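Local coordinates for protein spartin (Homo sapiens, PDB 4U7I) that acts as a lipophagy receptor and lipid transfer protein in lipid droplet turnover, and through its MIT domain binds the ESCRT-III protein IST1, at residues I44-L48 against T78-R83; G50-K56 against R69-M75. All coordinates share one frame; numbering follows the deposited sequence.

Contact 1: residues I44-L48 against T78-R83; sequences IGHLL and TLQNVR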
loop_
_atom_site.group_PDB
_atom_site.type_symbol
_atom_site.label_atom_id
_atom_site.label_comp_id
_atom_site.label_asym_id
_atom_site.label_seq_id
_atom_site.Cartn_x
_atom_site.Cartn_y
_atom_site.Cartn_z
ATOM N N ILE A 44 -4.253 4.349 -1.284
ATOM C CA ILE A 44 -5.383 3.449 -1.030
ATOM C C ILE A 44 -6.032 2.998 -2.340
ATOM O O ILE A 44 -6.351 1.820 -2.495
ATOM C CB ILE A 44 -6.428 4.122 -0.104
ATOM C CG1 ILE A 44 -5.879 4.168 1.322
ATOM C CG2 ILE A 44 -7.741 3.362 -0.130
ATOM C CD1 ILE A 44 -6.723 4.959 2.308
ATOM N N GLY A 45 -6.192 3.916 -3.291
ATOM C CA GLY A 45 -6.802 3.582 -4.569
ATOM C C GLY A 45 -6.014 2.501 -5.287
ATOM O O GLY A 45 -6.577 1.522 -5.787
ATOM N N HIS A 46 -4.698 2.675 -5.337
ATOM C CA HIS A 46 -3.845 1.691 -5.993
ATOM C C HIS A 46 -3.827 0.375 -5.229
ATOM O O HIS A 46 -3.841 -0.695 -5.847
ATOM C CB HIS A 46 -2.430 2.237 -6.150
ATOM C CG HIS A 46 -2.375 3.481 -6.979
ATOM N ND1 HIS A 46 -2.682 3.486 -8.321
ATOM C CD2 HIS A 46 -2.083 4.760 -6.654
ATOM C CE1 HIS A 46 -2.573 4.716 -8.790
ATOM N NE2 HIS A 46 -2.213 5.509 -7.799
ATOM N N LEU A 47 -3.791 0.438 -3.897
ATOM C CA LEU A 47 -3.753 -0.798 -3.104
ATOM C C LEU A 47 -5.019 -1.608 -3.361
ATOM O O LEU A 47 -4.969 -2.823 -3.594
ATOM C CB LEU A 47 -3.620 -0.512 -1.598
ATOM C CG LEU A 47 -2.284 0.106 -1.176
ATOM C CD1 LEU A 47 -2.421 0.746 0.181
ATOM C CD2 LEU A 47 -1.213 -0.969 -1.147
ATOM N N LEU A 48 -6.157 -0.929 -3.313
ATOM C CA LEU A 48 -7.438 -1.601 -3.503
ATOM C C LEU A 48 -7.497 -2.316 -4.842
ATOM O O LEU A 48 -7.980 -3.444 -4.930
ATOM C CB LEU A 48 -8.594 -0.606 -3.405
ATOM C CG LEU A 48 -8.969 -0.094 -2.014
ATOM C CD1 LEU A 48 -9.953 1.056 -2.163
ATOM C CD2 LEU A 48 -9.554 -1.208 -1.139
ATOM N N THR A 78 -0.400 -3.182 4.137
ATOM C CA THR A 78 -0.187 -1.753 4.059
ATOM C C THR A 78 -1.505 -1.010 3.971
ATOM O O THR A 78 -1.659 0.060 4.566
ATOM C CB THR A 78 0.713 -1.422 2.865
ATOM O OG1 THR A 78 2.041 -1.826 3.199
ATOM C CG2 THR A 78 0.704 0.064 2.554
ATOM N N LEU A 79 -2.471 -1.582 3.261
ATOM C CA LEU A 79 -3.780 -0.941 3.157
ATOM C C LEU A 79 -4.385 -0.754 4.551
ATOM O O LEU A 79 -4.955 0.298 4.852
ATOM C CB LEU A 79 -4.718 -1.759 2.269
ATOM C CG LEU A 79 -6.182 -1.315 2.223
ATOM C CD1 LEU A 79 -6.329 0.088 1.653
ATOM C CD2 LEU A 79 -7.018 -2.293 1.417
ATOM N N GLN A 80 -4.245 -1.764 5.403
ATOM C CA GLN A 80 -4.708 -1.649 6.785
ATOM C C GLN A 80 -4.014 -0.492 7.499
ATOM O O GLN A 80 -4.665 0.344 8.120
ATOM C CB GLN A 80 -4.463 -2.942 7.560
ATOM C CG GLN A 80 -5.171 -4.150 7.001
ATOM C CD GLN A 80 -4.726 -5.427 7.691
ATOM O OE1 GLN A 80 -4.159 -5.389 8.787
ATOM N NE2 GLN A 80 -4.968 -6.562 7.048
ATOM N N ASN A 81 -2.692 -0.438 7.397
ATOM C CA ASN A 81 -1.931 0.623 8.069
ATOM C C ASN A 81 -2.256 2.025 7.553
ATOM O O ASN A 81 -2.392 2.962 8.349
ATOM C CB ASN A 81 -0.432 0.369 7.935
ATOM C CG ASN A 81 0.003 -0.902 8.639
ATOM O OD1 ASN A 81 -0.639 -1.341 9.594
ATOM N ND2 ASN A 81 1.084 -1.506 8.167
ATOM N N VAL A 82 -2.373 2.171 6.233
ATOM C CA VAL A 82 -2.690 3.480 5.641
ATOM C C VAL A 82 -4.089 3.926 6.050
ATOM O O VAL A 82 -4.321 5.097 6.391
ATOM C CB VAL A 82 -2.591 3.460 4.095
ATOM C CG1 VAL A 82 -3.005 4.805 3.504
ATOM C CG2 VAL A 82 -1.170 3.124 3.658
ATOM N N ARG A 83 -5.035 2.994 6.037
ATOM C CA ARG A 83 -6.400 3.356 6.391
ATOM C C ARG A 83 -6.487 3.812 7.848
ATOM O O ARG A 83 -7.222 4.755 8.173
ATOM C CB ARG A 83 -7.345 2.187 6.112
ATOM C CG ARG A 83 -7.767 2.134 4.645
ATOM C CD ARG A 83 -8.806 1.061 4.359
ATOM N NE ARG A 83 -9.636 1.423 3.209
ATOM C CZ ARG A 83 -10.364 0.562 2.503
ATOM N NH1 ARG A 83 -10.362 -0.729 2.815
ATOM N NH2 ARG A 83 -11.095 0.994 1.483
#
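Ile-44 meets Leu-79, Val-82 and Arg-83 where two neighbouring helices of the MIT three-helix bundle run antiparallel, their local axes 10.1 Å apart at an angle of 154° between N-to-C directions. The isoleucine illustrates how one branched side chain serves several partners. At CB it forks. CG2, placed anti to the backbone N, lies 4.0 Å from Leu-79 CD1. The other branch stands beside the backbone N (chi1 -73°) and heads for the opposing helix, where CG1 comes to 3.7 Å from Val-82 CG1, the two side chains lying alongside with opposed directions. At its tip, CD1 reaches the aliphatic part of Arg-83, 3.8 Å from CG, with the two chains crossing nearly at right angles.

Leu-47 points toward the partner helix. Its CD1 settles against the backbone of Leu-79, 3.7 Å from CA, with Thr-78 CG2 a little farther off. One turn on from Ile-44, Leu-48 sets its CD2 3.8 Å from Leu-79 CD2, and the same methyl lies 3.8 Å from Arg-83 NH2. The arginine, extended from CG to NE, thus lays its guanidinium obliquely beside the Ile-44 and Leu-48 methyls at the exposed margin. Helix 5-29 also packs here, through Ala-17 on Leu-47 and Val-21 on Val-82, while the bound peptide adds aromatic packing on Leu-47, Thr-78 and Val-82.

With its methyl and methylene groups joined by dispersion and burial alone, the interface depends on shape; the charged end of Arg-83 lies on the exposed side, consistent with access to water.

Contact 2: residues G50-K56 against R69-M75; sequences GISISSK and RQMQQKM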
loop_
_atom_site.group_PDB
_atom_site.type_symbol
_atom_site.label_atom_id
_atom_site.label_comp_id
_atom_site.label_asym_id
_atom_site.label_seq_id
_atom_site.Cartn_x
_atom_site.Cartn_y
_atom_site.Cartn_z
ATOM N N GLY A 50 -4.990 -3.442 -6.794
ATOM C CA GLY A 50 -4.071 -4.572 -6.829
ATOM C C GLY A 50 -4.618 -5.756 -6.051
ATOM O O GLY A 50 -4.496 -6.903 -6.474
ATOM N N ILE A 51 -5.240 -5.471 -4.913
ATOM C CA ILE A 51 -5.772 -6.514 -4.036
ATOM C C ILE A 51 -6.993 -7.177 -4.672
ATOM O O ILE A 51 -7.267 -8.361 -4.448
ATOM C CB ILE A 51 -6.122 -5.923 -2.650
ATOM C CG1 ILE A 51 -4.835 -5.562 -1.910
ATOM C CG2 ILE A 51 -6.937 -6.900 -1.818
ATOM C CD1 ILE A 51 -5.039 -4.568 -0.752
ATOM N N SER A 52 -7.709 -6.425 -5.500
ATOM C CA SER A 52 -8.978 -6.904 -6.062
ATOM C C SER A 52 -8.824 -7.996 -7.123
ATOM O O SER A 52 -9.800 -8.658 -7.473
ATOM C CB SER A 52 -9.741 -5.737 -6.671
ATOM O OG SER A 52 -9.141 -5.356 -7.898
ATOM N N ILE A 53 -7.613 -8.178 -7.644
ATOM C CA ILE A 53 -7.403 -9.120 -8.741
ATOM C C ILE A 53 -7.410 -10.569 -8.245
ATOM O O ILE A 53 -6.629 -10.928 -7.374
ATOM C CB ILE A 53 -6.072 -8.836 -9.470
ATOM C CG1 ILE A 53 -6.018 -7.373 -9.930
ATOM C CG2 ILE A 53 -5.876 -9.823 -10.616
ATOM C CD1 ILE A 53 -7.167 -6.980 -10.829
ATOM N N SER A 54 -8.314 -11.384 -8.784
ATOM C CA SER A 54 -8.395 -12.801 -8.425
ATOM C C SER A 54 -7.055 -13.470 -8.712
ATOM O O SER A 54 -6.510 -13.305 -9.800
ATOM C CB SER A 54 -9.530 -13.488 -9.200
ATOM O OG SER A 54 -9.589 -14.883 -8.923
ATOM N N SER A 55 -6.508 -14.195 -7.736
ATOM C CA SER A 55 -5.162 -14.747 -7.894
ATOM C C SER A 55 -4.981 -16.149 -7.304
ATOM O O SER A 55 -3.852 -16.605 -7.134
ATOM C CB SER A 55 -4.131 -13.796 -7.277
ATOM O OG SER A 55 -4.425 -13.523 -5.913
ATOM N N LYS A 56 -6.084 -16.830 -7.005
ATOM C CA LYS A 56 -6.023 -18.202 -6.482
ATOM C C LYS A 56 -6.720 -19.248 -7.356
ATOM O O LYS A 56 -7.019 -20.347 -6.888
ATOM C CB LYS A 56 -6.639 -18.254 -5.089
ATOM C CG LYS A 56 -5.775 -17.679 -4.006
ATOM C CD LYS A 56 -6.407 -17.917 -2.644
ATOM C CE LYS A 56 -7.864 -17.496 -2.626
ATOM N NZ LYS A 56 -8.374 -17.333 -1.242
ATOM N N ARG A 69 0.722 -13.037 -5.763
ATOM C CA ARG A 69 0.016 -13.241 -4.503
ATOM C C ARG A 69 0.784 -12.576 -3.372
ATOM O O ARG A 69 0.189 -11.932 -2.506
ATOM C CB ARG A 69 -0.187 -14.738 -4.220
ATOM C CG ARG A 69 -1.269 -15.364 -5.097
ATOM C CD ARG A 69 -1.565 -16.819 -4.717
ATOM N NE ARG A 69 -0.523 -17.763 -5.116
ATOM C CZ ARG A 69 -0.501 -18.393 -6.286
ATOM N NH1 ARG A 69 -1.469 -18.186 -7.171
ATOM N NH2 ARG A 69 0.482 -19.242 -6.574
ATOM N N GLN A 70 2.104 -12.711 -3.374
ATOM C CA GLN A 70 2.892 -12.146 -2.269
ATOM C C GLN A 70 2.833 -10.621 -2.306
ATOM O O GLN A 70 2.826 -9.951 -1.263
ATOM C CB GLN A 70 4.337 -12.651 -2.320
ATOM C CG GLN A 70 4.429 -14.167 -2.099
ATOM C CD GLN A 70 5.805 -14.637 -1.683
ATOM O OE1 GLN A 70 6.751 -13.852 -1.630
ATOM N NE2 GLN A 70 5.922 -15.927 -1.375
ATOM N N MET A 71 2.773 -10.067 -3.507
ATOM C CA MET A 71 2.573 -8.630 -3.633
ATOM C C MET A 71 1.250 -8.219 -3.010
ATOM O O MET A 71 1.162 -7.191 -2.334
ATOM C CB MET A 71 2.613 -8.205 -5.096
ATOM C CG MET A 71 4.007 -8.191 -5.670
ATOM S SD MET A 71 3.995 -7.492 -7.333
ATOM C CE MET A 71 5.744 -7.506 -7.703
ATOM N N GLN A 72 0.213 -9.019 -3.242
ATOM C CA GLN A 72 -1.093 -8.682 -2.703
ATOM C C GLN A 72 -1.109 -8.824 -1.189
ATOM O O GLN A 72 -1.795 -8.061 -0.505
ATOM C CB GLN A 72 -2.172 -9.552 -3.328
ATOM C CG GLN A 72 -2.413 -9.245 -4.802
ATOM C CD GLN A 72 -3.374 -10.235 -5.422
ATOM O OE1 GLN A 72 -3.216 -11.441 -5.251
ATOM N NE2 GLN A 72 -4.380 -9.736 -6.131
ATOM N N GLN A 73 -0.358 -9.797 -0.669
ATOM C CA GLN A 73 -0.203 -9.943 0.779
ATOM C C GLN A 73 0.325 -8.645 1.365
ATOM O O GLN A 73 -0.228 -8.116 2.335
ATOM C CB GLN A 73 0.751 -11.083 1.140
ATOM C CG GLN A 73 0.951 -11.215 2.642
ATOM C CD GLN A 73 1.683 -12.471 3.060
ATOM O OE1 GLN A 73 1.952 -13.364 2.247
ATOM N NE2 GLN A 73 2.000 -12.556 4.348
ATOM N N LYS A 74 1.394 -8.139 0.760
ATOM C CA LYS A 74 2.035 -6.917 1.233
ATOM C C LYS A 74 1.075 -5.745 1.142
ATOM O O LYS A 74 1.008 -4.900 2.041
ATOM C CB LYS A 74 3.294 -6.608 0.419
ATOM C CG LYS A 74 4.427 -7.607 0.586
ATOM C CD LYS A 74 4.931 -7.636 2.013
ATOM C CE LYS A 74 6.198 -8.466 2.119
ATOM N NZ LYS A 74 6.573 -8.711 3.535
ATOM N N MET A 75 0.334 -5.689 0.044
ATOM C CA MET A 75 -0.588 -4.590 -0.174
ATOM C C MET A 75 -1.731 -4.605 0.833
ATOM O O MET A 75 -2.162 -3.544 1.290
ATOM C CB MET A 75 -1.112 -4.624 -1.613
ATOM C CG MET A 75 -0.053 -4.176 -2.612
ATOM S SD MET A 75 -0.703 -3.806 -4.249
ATOM C CE MET A 75 -0.827 -5.453 -4.913
#
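Gln-72 reaches from helix 63-90 to the C-terminal part of helix 33-51 and the loop beyond, and polar bonds dominate what it meets. One NE2 serves two backbone carbonyls: Gly-50 O at 2.9 Å, almost straight at 176°, and Ile-53 O at 2.8 Å, approached on a lone pair. Both acceptors lie in the plane of the amide, so these two bonds fix the rotation of the buried group. At the oxygen end of the amide, Ser-55 OG faces OE1 at 2.5 Å, a hydrogen bond whose length is doubtfully short. Arg-69 holds the backbone separately, NH1 to Ser-55 O at 2.9 Å, with the acceptor in the guanidinium plane; a bend at chi3 (-73°) turns the group back to that carbonyl. The same NH1 also bonds His-60 O.

This is a side chain pinning an inter-helix connection, here the one between the second and third helices of the MIT three-helix bundle.

Apolar packing continues on the helical side. Ile-51 CG1 lies 3.9 Å from Met-75 CB, and Ile-51 CD1 rests on the Met-75 backbone, 3.7 Å from C. Met-75, bent at its thioether, brings CE to 3.9 Å from Gly-50 CA.

Overall arrangement
Contacts 1 and 2 join the same two helices, 33-51 and 63-90, at successive levels, their centres 12 Å apart. Contact 2 is nested within the chain loop that contact 1 closes: polar bonds hold the connection, while apolar side chains seal the helix pair nearer the middle of the domain. The levels meet directly, with Leu-47 CD2 3.7 Å from Met-75 O and Leu-79 CD2 3.7 Å from Ile-51 CD1. The bound IST1 peptide lies against residues of contact 1 itself. Near contact 2 it is met instead by Lys-74, which is on segment 69-75 but takes no part in that contact and pairs with an acidic side chain of the peptide.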